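Local coordinates for lactate dehydrogenase, adjacent gene encodes predicted malate dehydrogenase (Cryptosporidium parvum, PDB 4ND3), which probably interconverts (S)-lactate and pyruvate, using NAD(+)/NADH as the redox cofactor, as a member of the LDH/MDH superfamily, at residues A[5-10]-A[27-32]. Residues are numbered along the deposited sequence; the frame is centred on the assembly and turned at random.
Sequences RKIAVI and NLADVV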
# COMPACT_ATOMS: atom_id res chain seq x y z
N ARG A 5 -2.33 18.02 -3.65
CA ARG A 5 -1.18 18.40 -2.84
C ARG A 5 0.02 18.59 -3.76
O ARG A 5 0.13 17.91 -4.78
CB ARG A 5 -0.85 17.33 -1.80
CG ARG A 5 -1.99 16.94 -0.87
CD ARG A 5 -2.66 18.15 -0.23
NE ARG A 5 -3.52 17.76 0.89
CZ ARG A 5 -4.38 18.57 1.51
NH1 ARG A 5 -4.53 19.83 1.12
NH2 ARG A 5 -5.11 18.10 2.52
N LYS A 6 0.90 19.50 -3.40
CA LYS A 6 2.03 19.85 -4.26
C LYS A 6 3.33 19.91 -3.48
O LYS A 6 3.45 20.67 -2.51
CB LYS A 6 1.76 21.20 -4.94
CG LYS A 6 2.75 21.56 -6.02
CD LYS A 6 2.36 22.87 -6.70
CE LYS A 6 3.41 23.31 -7.70
NZ LYS A 6 3.10 24.62 -8.32
N ILE A 7 4.31 19.12 -3.90
CA ILE A 7 5.64 19.15 -3.31
C ILE A 7 6.65 19.66 -4.33
O ILE A 7 6.73 19.13 -5.43
CB ILE A 7 6.09 17.76 -2.81
CG1 ILE A 7 5.13 17.25 -1.74
CG2 ILE A 7 7.52 17.83 -2.29
CD1 ILE A 7 5.36 15.81 -1.32
N ALA A 8 7.41 20.68 -3.94
CA ALA A 8 8.49 21.20 -4.76
C ALA A 8 9.81 20.65 -4.26
O ALA A 8 10.14 20.78 -3.08
CB ALA A 8 8.51 22.72 -4.71
N VAL A 9 10.56 20.01 -5.16
CA VAL A 9 11.87 19.50 -4.84
C VAL A 9 12.93 20.39 -5.51
O VAL A 9 13.05 20.42 -6.74
CB VAL A 9 12.04 18.04 -5.32
CG1 VAL A 9 13.39 17.50 -4.91
CG2 VAL A 9 10.92 17.17 -4.75
N ILE A 10 13.67 21.13 -4.69
CA ILE A 10 14.68 22.06 -5.18
C ILE A 10 16.03 21.37 -5.22
O ILE A 10 16.69 21.20 -4.19
CB ILE A 10 14.77 23.33 -4.32
CG1 ILE A 10 13.37 23.87 -3.97
CG2 ILE A 10 15.60 24.40 -5.03
CD1 ILE A 10 12.45 24.08 -5.16
N ASN A 27 1.49 8.32 -4.54
CA ASN A 27 0.44 9.29 -4.86
C ASN A 27 0.18 10.25 -3.68
O ASN A 27 -0.96 10.58 -3.37
CB ASN A 27 -0.85 8.58 -5.28
CG ASN A 27 -1.87 9.52 -5.91
OD1 ASN A 27 -1.52 10.53 -6.54
ND2 ASN A 27 -3.14 9.20 -5.76
N LEU A 28 1.27 10.67 -3.04
CA LEU A 28 1.21 11.59 -1.91
C LEU A 28 0.91 13.02 -2.36
O LEU A 28 0.24 13.77 -1.64
CB LEU A 28 2.54 11.57 -1.14
CG LEU A 28 2.69 12.52 0.06
CD1 LEU A 28 1.71 12.14 1.16
CD2 LEU A 28 4.12 12.52 0.57
N ALA A 29 1.41 13.39 -3.54
CA ALA A 29 1.26 14.74 -4.06
C ALA A 29 1.71 14.81 -5.52
O ALA A 29 2.28 13.86 -6.05
CB ALA A 29 2.08 15.72 -3.24
N ASP A 30 1.44 15.94 -6.16
CA ASP A 30 2.13 16.28 -7.40
C ASP A 30 3.51 16.78 -7.03
O ASP A 30 3.71 17.32 -5.94
CB ASP A 30 1.38 17.35 -8.19
CG ASP A 30 0.10 16.84 -8.80
OD1 ASP A 30 -0.07 15.61 -8.95
OD2 ASP A 30 -0.75 17.68 -9.16
N VAL A 31 4.46 16.59 -7.94
CA VAL A 31 5.85 16.96 -7.70
C VAL A 31 6.35 17.93 -8.76
O VAL A 31 6.11 17.73 -9.96
CB VAL A 31 6.77 15.72 -7.71
CG1 VAL A 31 8.22 16.12 -7.51
CG2 VAL A 31 6.33 14.73 -6.64
N VAL A 32 7.06 18.96 -8.32
CA VAL A 32 7.81 19.85 -9.21
C VAL A 32 9.29 19.67 -8.93
O VAL A 32 9.77 20.04 -7.86
CB VAL A 32 7.41 21.33 -9.00
CG1 VAL A 32 8.27 22.24 -9.87
CG2 VAL A 32 5.93 21.52 -9.29
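I7 and V32 lie at the centre of a parallel backbone ladder between strand 6-10 and the start of strand 30-34, whose local axes approach to 4.7 Å and are slightly twisted against each other. I7 is gripped through both its backbone polar atoms: I7 N donates to D30 O at 2.8 Å, almost straight at 177°, and I7 O accepts from V32 N. D30 N to R5 O (2.7 Å) and V9 N to V32 O extend the ladder; the D30 N donor sits 29° out of the R5 carbonyl plane.

On the face carrying K6, A8, D30 and V32, the lysine runs fully extended. With CG anti to the backbone N (chi1 -171°), the chain stands up from this face, and CE meets CG2 of V32 at 3.5 Å, a tight carbon pair. The ammonium then continues to the carbonyls of S71 and D69, while D30 OD1 turns to K60 N and a salt bridge with R4.

The face of I7, V9 and V31 is apolar. V9 CG2 touches V31 CG1 at 4.0 Å. I7 also reaches back to the loop before strand 30-34: CG1 packs against A29 CB at 3.7 Å, while CD1 meets L28 CD2 at 4.0 Å, the two side chains crossing at about a right angle. Helix 14-26 covers this side through A20 and V23 on V31 and I19 on V9, completing the beta-alpha-beta crossover of the Rossmann fold. Amide pairing thus sets the register, with apolar contacts beneath the helix and charged ends led to partners beyond the strand pair.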